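Local coordinates for CrtC domain-containing protein (PDB 7A0Q), which probably acts as a fungal kievitone hydratase, a lyase that adds water to the bean phytoalexin kievitone, and is built from two lipocalin-like domains, at residues D312-T316 with Y343-D347; Y100-V106 with D305-E311; F266-R272 with Y283-L289; Q167-G171 with N211-P216. All coordinates share one frame; numbering follows the deposited sequence.

Contact 1 of 4, residues D312-T316 with Y343-D347. With NAG (2-acetamido-2-deoxy-beta-D-glucopyranose), chain C.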
# COMPACT_ATOMS: atom_id res chain seq x y z
N ASP A 312 15.12 13.06 2.44
CA ASP A 312 16.15 12.05 2.19
C ASP A 312 15.50 10.89 1.42
O ASP A 312 14.33 10.96 1.04
CB ASP A 312 16.81 11.60 3.49
CG ASP A 312 15.87 10.85 4.42
OD1 ASP A 312 14.71 10.59 4.02
OD2 ASP A 312 16.28 10.51 5.54
N ALA A 313 16.27 9.82 1.22
CA ALA A 313 15.77 8.71 0.41
C ALA A 313 14.60 8.00 1.08
O ALA A 313 13.55 7.79 0.46
CB ALA A 313 16.91 7.72 0.13
N LEU A 314 14.74 7.64 2.35
CA LEU A 314 13.69 6.86 3.01
C LEU A 314 12.39 7.64 3.14
O LEU A 314 11.32 7.02 3.21
CB LEU A 314 14.16 6.39 4.38
CG LEU A 314 13.30 5.31 5.05
CD1 LEU A 314 13.33 4.04 4.21
CD2 LEU A 314 13.78 5.04 6.46
N GLN A 315 12.44 8.97 3.15
CA GLN A 315 11.22 9.76 3.22
C GLN A 315 10.54 9.93 1.88
O GLN A 315 9.42 10.48 1.83
CB GLN A 315 11.51 11.14 3.82
CG GLN A 315 11.95 11.13 5.26
CD GLN A 315 12.44 12.50 5.72
OE1 GLN A 315 12.20 13.50 5.04
NE2 GLN A 315 13.12 12.55 6.85
N THR A 316 11.16 9.49 0.79
CA THR A 316 10.69 9.74 -0.57
C THR A 316 10.16 8.45 -1.18
O THR A 316 10.72 7.38 -0.95
CB THR A 316 11.84 10.30 -1.43
OG1 THR A 316 12.29 11.54 -0.87
CG2 THR A 316 11.41 10.53 -2.87
N TYR A 343 13.62 3.98 -2.58
CA TYR A 343 15.05 3.86 -2.32
C TYR A 343 15.28 4.14 -0.84
O TYR A 343 14.92 5.22 -0.35
CB TYR A 343 15.85 4.84 -3.19
CG TYR A 343 15.87 4.43 -4.63
CD1 TYR A 343 14.76 4.61 -5.46
CD2 TYR A 343 17.00 3.84 -5.18
CE1 TYR A 343 14.77 4.21 -6.79
CE2 TYR A 343 17.02 3.43 -6.50
CZ TYR A 343 15.92 3.63 -7.30
OH TYR A 343 15.97 3.21 -8.61
N SER A 344 15.85 3.17 -0.12
CA SER A 344 16.25 3.45 1.25
C SER A 344 17.58 4.19 1.29
O SER A 344 17.92 4.79 2.31
CB SER A 344 16.34 2.17 2.07
OG SER A 344 17.41 1.34 1.63
N THR A 345 18.32 4.15 0.18
CA THR A 345 19.51 4.96 -0.03
C THR A 345 19.63 5.22 -1.52
O THR A 345 19.24 4.38 -2.34
CB THR A 345 20.78 4.29 0.49
OG1 THR A 345 21.92 5.10 0.16
CG2 THR A 345 20.97 2.91 -0.13
N TRP A 346 20.17 6.38 -1.86
CA TRP A 346 20.44 6.68 -3.26
C TRP A 346 21.82 6.19 -3.70
O TRP A 346 22.17 6.33 -4.87
CB TRP A 346 20.27 8.18 -3.50
CG TRP A 346 18.80 8.59 -3.52
CD1 TRP A 346 17.79 7.99 -4.22
CD2 TRP A 346 18.20 9.69 -2.81
NE1 TRP A 346 16.60 8.64 -3.99
CE2 TRP A 346 16.82 9.68 -3.13
CE3 TRP A 346 18.69 10.67 -1.94
CZ2 TRP A 346 15.94 10.63 -2.61
CZ3 TRP A 346 17.81 11.60 -1.43
CH2 TRP A 346 16.44 11.57 -1.76
N ASP A 347 22.60 5.60 -2.78
CA ASP A 347 23.87 4.94 -3.10
C ASP A 347 23.67 3.43 -3.01
O ASP A 347 24.13 2.77 -2.07
CB ASP A 347 24.97 5.44 -2.15
CG ASP A 347 26.36 4.93 -2.53
OD1 ASP A 347 26.47 4.18 -3.53
OD2 ASP A 347 27.33 5.27 -1.83
C1 NAG C . 16.75 -0.66 -7.68
C2 NAG C . 15.84 -1.13 -8.80
C3 NAG C . 16.66 -1.47 -10.05
C4 NAG C . 17.62 -0.35 -10.43
C5 NAG C . 18.41 0.15 -9.23
C6 NAG C . 19.15 1.43 -9.52
C7 NAG C . 13.72 -2.30 -8.34
C8 NAG C . 13.10 -3.61 -7.96
N2 NAG C . 15.05 -2.29 -8.40
O3 NAG C . 15.76 -1.73 -11.12
O4 NAG C . 18.56 -0.86 -11.36
O5 NAG C . 17.53 0.44 -8.13
O6 NAG C . 18.25 2.45 -9.93
O7 NAG C . 13.05 -1.29 -8.54
O HOH W 1 17.35 7.78 3.80
O HOH W 2 13.06 6.69 -2.06
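Trp346 lies flat against the backbone and methyl group of Ala313, and its side chain can be followed outward as an example of an indole packing on a turn. From CB the bond to CG runs opposite the carbonyl carbon (chi1 -74°), which swings the bicycle back over residues 312-316 although the last residues of the chain are leaving. Beyond CG, CD2 and CE2 both meet the Ala313 methyl, whose CB stands 3.8 Å from the centroid of the six-membered ring and nearly over its middle, a CH-pi contact 13° from the ring normal. CZ2 reaches Ala313 CA at 3.6 Å, and CZ3 lies over Ala313 N. CH2, the far end of the ring, comes within 3.4 Å of Asp312 C.

The surface under the indole is stiffened from within. A type I turn from Ala313 to Thr316 is backed by an Asx motif, Gln315 N giving a 2.9 Å bond to Asp312 OD1, while Thr316 OG1 donates to Asp312 O at 2.9 Å. Two waters bridge the segments: one accepts from Leu314 N and makes a weak bond to Ser344 O, the other accepts from Tyr343 N and probably donates to Thr316 O. Tyr343 OH, ending a side chain that leads away from residues 312-316, shares a 2.7 Å hydrogen bond with O6 of the protein-attached glycan.

Asp312 OD2 is bonded to Tyr85 OH, Ser344 OG to Pro216 O. Residues 312-316 lead from strand 295-308 into strand 317-328, and residues 343-347 leave the adjoining strand 331-343, at one end of the eight-stranded barrel.

Contact 2 of 4, residues Y100-V106 with D305-E311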
# COMPACT_ATOMS: atom_id res chain seq x y z
N TYR A 100 -2.96 16.28 -8.30
CA TYR A 100 -2.25 15.48 -7.30
C TYR A 100 -1.62 16.39 -6.27
O TYR A 100 -1.00 17.40 -6.62
CB TYR A 100 -1.19 14.62 -7.99
CG TYR A 100 -0.24 13.87 -7.08
CD1 TYR A 100 -0.62 12.68 -6.47
CD2 TYR A 100 1.07 14.32 -6.87
CE1 TYR A 100 0.26 11.97 -5.66
CE2 TYR A 100 1.96 13.62 -6.06
CZ TYR A 100 1.54 12.45 -5.45
OH TYR A 100 2.42 11.75 -4.64
N HIS A 101 -1.78 16.05 -4.99
CA HIS A 101 -1.17 16.78 -3.89
C HIS A 101 -0.55 15.79 -2.93
O HIS A 101 -1.09 14.71 -2.70
CB HIS A 101 -2.20 17.64 -3.16
CG HIS A 101 -2.81 18.69 -4.03
ND1 HIS A 101 -2.19 19.90 -4.29
CD2 HIS A 101 -3.97 18.70 -4.74
CE1 HIS A 101 -2.95 20.61 -5.10
NE2 HIS A 101 -4.03 19.91 -5.39
N GLN A 102 0.59 16.17 -2.35
CA GLN A 102 1.30 15.30 -1.43
C GLN A 102 2.09 16.13 -0.43
O GLN A 102 2.43 17.29 -0.69
CB GLN A 102 2.26 14.34 -2.17
CG GLN A 102 3.27 15.02 -3.10
CD GLN A 102 4.47 15.61 -2.39
OE1 GLN A 102 4.97 15.06 -1.41
NE2 GLN A 102 4.95 16.75 -2.89
N TYR A 103 2.42 15.50 0.69
CA TYR A 103 3.37 16.09 1.63
C TYR A 103 3.97 14.99 2.49
O TYR A 103 3.44 13.88 2.59
CB TYR A 103 2.71 17.15 2.52
CG TYR A 103 1.82 16.58 3.61
CD1 TYR A 103 0.50 16.25 3.34
CD2 TYR A 103 2.30 16.37 4.89
CE1 TYR A 103 -0.32 15.73 4.32
CE2 TYR A 103 1.48 15.85 5.89
CZ TYR A 103 0.17 15.54 5.59
OH TYR A 103 -0.65 15.02 6.57
N VAL A 104 5.11 15.32 3.10
CA VAL A 104 5.80 14.49 4.08
C VAL A 104 6.09 15.39 5.27
O VAL A 104 6.65 16.48 5.09
CB VAL A 104 7.11 13.90 3.53
CG1 VAL A 104 7.77 12.99 4.58
CG2 VAL A 104 6.90 13.17 2.21
N THR A 105 5.70 14.97 6.47
CA THR A 105 5.97 15.74 7.68
C THR A 105 6.73 14.88 8.68
O THR A 105 6.37 13.72 8.92
CB THR A 105 4.67 16.33 8.27
OG1 THR A 105 4.98 17.22 9.34
CG2 THR A 105 3.73 15.24 8.77
N VAL A 106 7.81 15.43 9.23
CA VAL A 106 8.78 14.65 9.99
C VAL A 106 8.57 14.88 11.47
O VAL A 106 8.43 16.03 11.92
CB VAL A 106 10.22 15.01 9.57
CG1 VAL A 106 11.23 14.27 10.41
CG2 VAL A 106 10.41 14.68 8.10
N ASP A 305 3.42 12.38 -12.36
CA ASP A 305 3.83 12.84 -11.03
C ASP A 305 2.93 12.20 -9.98
O ASP A 305 1.78 12.60 -9.80
CB ASP A 305 3.79 14.36 -10.96
CG ASP A 305 4.17 14.90 -9.59
OD1 ASP A 305 4.67 14.13 -8.73
OD2 ASP A 305 3.98 16.12 -9.36
N GLN A 306 3.47 11.21 -9.27
CA GLN A 306 2.83 10.63 -8.08
C GLN A 306 3.89 10.34 -7.03
O GLN A 306 3.91 9.27 -6.42
CB GLN A 306 2.03 9.38 -8.42
CG GLN A 306 1.00 9.56 -9.53
CD GLN A 306 0.10 8.35 -9.70
OE1 GLN A 306 -0.76 8.09 -8.87
NE2 GLN A 306 0.32 7.59 -10.78
N GLU A 307 4.78 11.31 -6.80
CA GLU A 307 5.92 11.14 -5.91
C GLU A 307 5.70 11.89 -4.59
O GLU A 307 5.47 13.11 -4.59
CB GLU A 307 7.20 11.63 -6.57
CG GLU A 307 8.42 11.41 -5.69
CD GLU A 307 9.67 12.07 -6.26
OE1 GLU A 307 9.54 13.14 -6.88
OE2 GLU A 307 10.76 11.50 -6.07
N LEU A 308 5.80 11.16 -3.48
CA LEU A 308 5.91 11.76 -2.16
C LEU A 308 7.35 12.22 -1.97
O LEU A 308 8.27 11.40 -1.99
CB LEU A 308 5.53 10.74 -1.08
CG LEU A 308 4.20 10.00 -1.27
CD1 LEU A 308 4.01 8.94 -0.20
CD2 LEU A 308 3.08 10.99 -1.20
N VAL A 309 7.55 13.52 -1.78
CA VAL A 309 8.88 14.12 -1.82
C VAL A 309 9.36 14.37 -0.40
O VAL A 309 8.83 15.23 0.31
CB VAL A 309 8.90 15.42 -2.63
CG1 VAL A 309 10.31 16.00 -2.62
CG2 VAL A 309 8.43 15.16 -4.04
N GLY A 310 10.40 13.63 0.01
CA GLY A 310 10.98 13.79 1.32
C GLY A 310 12.29 14.55 1.26
O GLY A 310 12.74 14.98 0.20
N GLU A 311 12.90 14.69 2.43
CA GLU A 311 14.21 15.33 2.52
C GLU A 311 15.36 14.36 2.30
O GLU A 311 16.47 14.80 1.98
CB GLU A 311 14.35 16.02 3.88
CG GLU A 311 13.30 17.11 4.10
CD GLU A 311 13.54 17.95 5.34
OE1 GLU A 311 13.38 17.43 6.46
OE2 GLU A 311 13.89 19.14 5.19
O HOH W 3 6.70 16.68 0.16
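The side-chain torsions of Tyr100 and Gln102 bring strand 100-106 onto residues 305-311: Tyr100 turns CG opposite its own N (chi1 172°), which lays its ring along the backbone of Asp305 and Gln306, while Gln102 holds CG between N and the carbonyl carbon (chi1 54°) and bends again at chi2, folding its amide over to Val309. The same ring face of Tyr100 receives Asp305 O, 3.5 Å from CD2, and Gln306 CA, which sits 3.8 Å from the ring centroid in a CH-pi contact. Glu307 O lies at the edge of this ring, in its plane, and Leu308 CD2 packs 3.6 Å from Tyr100 OH.

Gln102 supplies the polar link. Its OE1 takes a nearly straight bond from Val309 N (3.0 Å, 170° at the hydrogen), with the donor standing above the amide plane. A water gives its protons to Gln102 OE1 at 2.8 Å and to Val309 O at 2.6 Å, so both backbone polar groups of Val309 are tied to one glutamine. On the way, Gln102 CB leans on Leu308 CD2. Farther along, Val104 CG2 rests 3.4 Å from Val309 O.

The two segments run almost the same way, yet side chains lie between the two backbones and they are not paired as sheet neighbours. Strand 100-107 pairs instead with strand 86-94, and Leu308 is bonded through its backbone to Ala317. The contact therefore illustrates side-chain packing between the two calycin-type halves of the molecule, one strand from the CrtC N-terminal lipocalin domain set against the end of a barrel strand of the second lipocalin-like domain.

Contact 3 of 4, residues F266-R272 with Y283-L289. With NAG (2-acetamido-2-deoxy-beta-D-glucopyranose), chain B.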
# COMPACT_ATOMS: atom_id res chain seq x y z
N PHE A 266 10.35 -9.50 -13.57
CA PHE A 266 10.04 -8.08 -13.46
C PHE A 266 10.79 -7.32 -14.54
O PHE A 266 12.00 -7.47 -14.67
CB PHE A 266 10.44 -7.58 -12.06
CG PHE A 266 10.51 -6.08 -11.92
CD1 PHE A 266 9.36 -5.33 -11.66
CD2 PHE A 266 11.73 -5.43 -11.95
CE1 PHE A 266 9.44 -3.96 -11.49
CE2 PHE A 266 11.81 -4.05 -11.78
CZ PHE A 266 10.67 -3.32 -11.55
N THR A 267 10.07 -6.50 -15.30
CA THR A 267 10.70 -5.68 -16.34
C THR A 267 10.24 -4.24 -16.19
O THR A 267 9.07 -3.93 -16.48
CB THR A 267 10.35 -6.19 -17.74
OG1 THR A 267 10.82 -7.54 -17.89
CG2 THR A 267 11.04 -5.31 -18.80
N PRO A 268 11.10 -3.34 -15.73
CA PRO A 268 10.74 -1.92 -15.73
C PRO A 268 10.96 -1.33 -17.12
O PRO A 268 11.95 -1.62 -17.79
CB PRO A 268 11.70 -1.32 -14.70
CG PRO A 268 12.94 -2.18 -14.84
CD PRO A 268 12.47 -3.57 -15.22
N ILE A 269 10.02 -0.50 -17.55
CA ILE A 269 10.02 0.05 -18.90
C ILE A 269 10.15 1.56 -18.81
O ILE A 269 9.38 2.22 -18.09
CB ILE A 269 8.75 -0.36 -19.67
CG1 ILE A 269 8.70 -1.88 -19.79
CG2 ILE A 269 8.74 0.27 -21.06
CD1 ILE A 269 7.36 -2.42 -20.21
N TYR A 270 11.13 2.11 -19.52
CA TYR A 270 11.49 3.52 -19.40
C TYR A 270 11.14 4.33 -20.65
O TYR A 270 11.70 5.41 -20.85
CB TYR A 270 12.97 3.66 -19.07
CG TYR A 270 13.38 3.21 -17.68
CD1 TYR A 270 13.62 1.86 -17.42
CD2 TYR A 270 13.54 4.12 -16.65
CE1 TYR A 270 14.01 1.44 -16.15
CE2 TYR A 270 13.93 3.71 -15.38
CZ TYR A 270 14.16 2.37 -15.14
OH TYR A 270 14.55 1.97 -13.88
N LYS A 271 10.24 3.83 -21.50
CA LYS A 271 9.71 4.67 -22.57
C LYS A 271 9.10 5.94 -22.00
O LYS A 271 9.28 7.03 -22.55
CB LYS A 271 8.67 3.91 -23.39
CG LYS A 271 9.23 2.75 -24.21
CD LYS A 271 8.17 1.67 -24.40
CE LYS A 271 7.70 1.59 -25.85
NZ LYS A 271 6.67 0.52 -26.05
N ARG A 272 8.40 5.82 -20.87
CA ARG A 272 7.88 6.95 -20.12
C ARG A 272 8.56 6.98 -18.76
O ARG A 272 8.74 5.93 -18.13
CB ARG A 272 6.37 6.86 -19.92
CG ARG A 272 5.57 6.65 -21.19
CD ARG A 272 4.08 6.77 -20.92
NE ARG A 272 3.65 5.90 -19.83
CZ ARG A 272 2.78 6.24 -18.88
NH1 ARG A 272 2.24 7.45 -18.89
NH2 ARG A 272 2.46 5.38 -17.93
N TYR A 283 12.21 7.55 -12.30
CA TYR A 283 11.29 6.43 -12.14
C TYR A 283 10.78 5.95 -13.50
O TYR A 283 10.40 6.77 -14.34
CB TYR A 283 10.09 6.81 -11.28
CG TYR A 283 10.43 7.34 -9.91
CD1 TYR A 283 10.96 6.51 -8.93
CD2 TYR A 283 10.20 8.67 -9.59
CE1 TYR A 283 11.27 7.00 -7.67
CE2 TYR A 283 10.51 9.17 -8.33
CZ TYR A 283 11.03 8.33 -7.37
OH TYR A 283 11.32 8.83 -6.13
N PRO A 284 10.73 4.64 -13.73
CA PRO A 284 9.97 4.12 -14.87
C PRO A 284 8.48 4.27 -14.61
O PRO A 284 8.03 4.34 -13.46
CB PRO A 284 10.39 2.65 -14.94
CG PRO A 284 10.67 2.31 -13.50
CD PRO A 284 11.23 3.56 -12.86
N LEU A 285 7.70 4.30 -15.69
CA LEU A 285 6.25 4.51 -15.58
C LEU A 285 5.43 3.40 -16.22
O LEU A 285 4.21 3.50 -16.28
CB LEU A 285 5.86 5.86 -16.19
CG LEU A 285 6.30 7.10 -15.42
CD1 LEU A 285 5.70 8.34 -16.05
CD2 LEU A 285 5.89 7.02 -13.94
N ASP A 286 6.07 2.33 -16.70
CA ASP A 286 5.37 1.15 -17.19
C ASP A 286 6.18 -0.07 -16.80
O ASP A 286 7.38 0.02 -16.56
CB ASP A 286 5.16 1.19 -18.72
CG ASP A 286 4.35 2.39 -19.17
OD1 ASP A 286 3.11 2.29 -19.22
OD2 ASP A 286 4.96 3.45 -19.44
N TRP A 287 5.50 -1.22 -16.71
CA TRP A 287 6.13 -2.45 -16.25
C TRP A 287 5.50 -3.64 -16.94
O TRP A 287 4.35 -3.60 -17.39
CB TRP A 287 6.01 -2.63 -14.71
CG TRP A 287 6.58 -1.50 -13.91
CD1 TRP A 287 7.81 -1.44 -13.34
CD2 TRP A 287 5.92 -0.27 -13.59
NE1 TRP A 287 7.98 -0.24 -12.70
CE2 TRP A 287 6.83 0.50 -12.84
CE3 TRP A 287 4.66 0.25 -13.87
CZ2 TRP A 287 6.51 1.77 -12.37
CZ3 TRP A 287 4.35 1.51 -13.40
CH2 TRP A 287 5.27 2.26 -12.65
N LYS A 288 6.26 -4.74 -16.97
CA LYS A 288 5.72 -6.06 -17.24
C LYS A 288 6.02 -6.97 -16.05
O LYS A 288 7.12 -6.92 -15.49
CB LYS A 288 6.30 -6.66 -18.53
CG LYS A 288 5.68 -6.08 -19.80
CD LYS A 288 6.23 -6.75 -21.06
CE LYS A 288 6.47 -5.73 -22.16
NZ LYS A 288 6.44 -6.35 -23.52
N LEU A 289 5.04 -7.80 -15.69
CA LEU A 289 5.22 -8.85 -14.70
C LEU A 289 4.78 -10.17 -15.32
O LEU A 289 3.70 -10.25 -15.90
CB LEU A 289 4.42 -8.60 -13.43
CG LEU A 289 4.73 -7.34 -12.62
CD1 LEU A 289 3.63 -7.10 -11.58
CD2 LEU A 289 6.08 -7.44 -11.95
C1 NAG B . 18.70 -0.36 -12.63
C2 NAG B . 20.09 -0.77 -13.10
C3 NAG B . 20.37 -0.14 -14.46
C4 NAG B . 19.25 -0.48 -15.44
C5 NAG B . 17.88 -0.16 -14.84
C6 NAG B . 16.74 -0.67 -15.68
C7 NAG B . 21.52 -1.18 -11.15
C8 NAG B . 22.57 -0.62 -10.25
N2 NAG B . 21.10 -0.38 -12.14
O3 NAG B . 21.61 -0.65 -14.95
O4 NAG B . 19.42 0.25 -16.65
O5 NAG B . 17.75 -0.78 -13.55
O6 NAG B . 16.73 -2.09 -15.71
O7 NAG B . 21.06 -2.32 -11.00
O HOH W 4 8.70 -9.28 -17.07
O HOH W 5 7.70 3.33 -19.84
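Asp286 OD2 is gripped by Arg272 NE and probably by a water, each at 2.8 Å. The arginine bond is a salt bridge, nearly straight (168°) and in the guanidinium plane, and it uses the syn lone pair of the carboxylate oxygen. A bend at chi3 (-53°) turns the arginine head group to the carboxylate. The water also accepts from Arg272 N, so main chain and side chain of this arginine probably converge on one oxygen. Arg272 NH2 adds only weak bonds, to Asp286 OD1 and to Leu285 O; its stronger partner is Ser301 O on the next strand, and Asp286 OD1 is held by Ser300 OG. Leu285 CB covers one guanidinium face, which should restrict the rotation of the head group.

These residues belong to a beta hairpin, strands 259-275 and 282-291, in the closed antiparallel barrel of a lipocalin-like domain. Thr267 and Lys288 form a hydrogen-bonded pair with two 3.0 Å bonds, Thr267 N to Lys288 O and Lys288 N to Thr267 O. Ile269 with Asp286 is the next such pair, although here Ile269 N to Asp286 O supplies the bond; beyond it the first strand turns a corner at Lys271 and Arg272.

Tyr270 lies alongside Pro284, whose CB sits over the ring centre, 3.7 Å from the centroid and 10° off the normal, a CH-pi contact. The ring also touches the attached glycan, Tyr270 CE1 to C6 of the sugar at 3.5 Å. Phe266 and Trp287 meet rim to rim, pointing the same way, with Phe266 CE1 3.5 Å from Trp287 CD1, and Phe222 packs edge-to-face with that indole.

Contact 4 of 4, residues Q167-G171 with N211-P216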
# COMPACT_ATOMS: atom_id res chain seq x y z
N GLN A 167 11.91 -12.92 4.17
CA GLN A 167 13.22 -12.29 4.33
C GLN A 167 13.26 -10.94 3.59
O GLN A 167 12.91 -10.86 2.42
CB GLN A 167 14.32 -13.21 3.80
CG GLN A 167 15.73 -12.74 4.13
CD GLN A 167 16.19 -13.20 5.49
OE1 GLN A 167 15.40 -13.76 6.26
NE2 GLN A 167 17.47 -13.00 5.80
N PHE A 168 13.70 -9.89 4.30
CA PHE A 168 13.60 -8.51 3.80
C PHE A 168 14.83 -7.76 4.28
O PHE A 168 14.89 -7.34 5.45
CB PHE A 168 12.32 -7.85 4.29
CG PHE A 168 12.06 -6.47 3.73
CD1 PHE A 168 11.69 -6.30 2.42
CD2 PHE A 168 12.13 -5.35 4.55
CE1 PHE A 168 11.42 -5.05 1.90
CE2 PHE A 168 11.85 -4.08 4.05
CZ PHE A 168 11.50 -3.94 2.71
N GLY A 169 15.80 -7.57 3.39
CA GLY A 169 17.08 -7.04 3.81
C GLY A 169 17.88 -8.11 4.52
O GLY A 169 17.80 -9.29 4.17
N GLU A 170 18.63 -7.72 5.55
CA GLU A 170 19.48 -8.67 6.25
C GLU A 170 18.70 -9.59 7.18
O GLU A 170 19.25 -10.61 7.61
CB GLU A 170 20.56 -7.93 7.03
CG GLU A 170 21.80 -8.78 7.28
CD GLU A 170 22.86 -8.07 8.11
OE1 GLU A 170 22.53 -7.08 8.79
OE2 GLU A 170 24.02 -8.52 8.08
N GLY A 171 17.43 -9.29 7.45
CA GLY A 171 16.65 -10.10 8.37
C GLY A 171 15.21 -10.27 7.92
O GLY A 171 14.95 -10.38 6.72
N ASN A 211 12.79 -6.56 11.90
CA ASN A 211 13.76 -6.77 12.97
C ASN A 211 15.16 -6.29 12.62
O ASN A 211 16.12 -6.62 13.34
CB ASN A 211 13.80 -8.25 13.38
CG ASN A 211 14.45 -9.14 12.33
OD1 ASN A 211 14.69 -8.72 11.19
ND2 ASN A 211 14.74 -10.39 12.70
N THR A 212 15.32 -5.52 11.54
CA THR A 212 16.65 -5.10 11.13
C THR A 212 16.59 -3.71 10.52
O THR A 212 15.62 -3.35 9.84
CB THR A 212 17.27 -6.08 10.12
OG1 THR A 212 18.59 -5.64 9.76
CG2 THR A 212 16.42 -6.21 8.86
N ALA A 213 17.63 -2.92 10.79
CA ALA A 213 17.81 -1.64 10.11
C ALA A 213 18.33 -1.81 8.69
O ALA A 213 18.14 -0.91 7.86
CB ALA A 213 18.76 -0.74 10.90
N ALA A 214 18.98 -2.94 8.38
CA ALA A 214 19.56 -3.17 7.06
C ALA A 214 18.48 -3.72 6.14
O ALA A 214 18.37 -4.92 5.90
CB ALA A 214 20.75 -4.11 7.15
N ILE A 215 17.66 -2.81 5.62
CA ILE A 215 16.60 -3.17 4.69
C ILE A 215 17.17 -3.09 3.28
O ILE A 215 18.32 -2.64 3.11
CB ILE A 215 15.37 -2.26 4.87
CG1 ILE A 215 15.74 -0.79 4.64
CG2 ILE A 215 14.77 -2.48 6.24
CD1 ILE A 215 14.53 0.13 4.69
N PRO A 216 16.45 -3.53 2.24
CA PRO A 216 17.01 -3.47 0.88
C PRO A 216 17.36 -2.04 0.48
O PRO A 216 16.78 -1.07 0.97
CB PRO A 216 15.89 -4.05 0.00
CG PRO A 216 15.14 -4.97 0.93
CD PRO A 216 15.16 -4.26 2.26
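Gly169 and Glu170, the central residues of a type II' turn from Phe168 to Gly171, press against the backbone of Ala214 and Ile215. Glu170 N donates to Ala214 O at 2.8 Å, and Gly169 CA adds a CA-H...O contact of 3.2 Å to the same oxygen. Such closeness is possible because Gly169, at a phi of 76°, carries no side chain on the side facing Ala214.

Phe168 provides the apolar half, its CG set opposite the backbone N (chi1 -175°), which carries the ring to Pro216. Pro216 CD sits over the middle of that ring, 3.6 Å from the centroid and 9° off the normal, a clear CH-pi contact, while CG2 of Ile215 approaches CE2 of Phe168. At the other end Thr212 points CG2 at Gly171 N, 3.5 Å away; its OG1 instead accepts from Ala214 N in an ST turn that shapes the loop. Asn211 OD1 lies beside Gly171 and is bonded to Leu172 N.

The turn joins strands 158-168 and 171-189 of the N-terminal lipocalin domain, whereas residues 211-216 form the connection from strand 202-210 to strand 218-225, the first of the barrel. Phe168 reaches into that barrel's aromatic residues, packing edge-to-face with Trp236 and Phe238 of strand 232-240.

How the contacts relate
Along the chain, contact 4 closes first, then contact 3, then contact 1, with contacts 3 and 4 nested in the long loop that contact 2 closes. Contact 2 packs a strand of the N-terminal domain on the end of a barrel strand, while contact 4 packs a turn of that domain on the connection into the barrel; their centres are about 25 Å apart and they do not touch. Contact 3 lies within the eight-stranded barrel, contact 1 at one end of it. Contact 1 touches the other three: Thr316 OG1 probably bonds Gly310 N, Thr316 CG2 packs near Tyr283 OH, and Ser344 packs on Ile215. Glu307 OE2, also hydrogen-bonded to Ser276 OG, probably bonds Tyr283 OH, joining contacts 2 and 3.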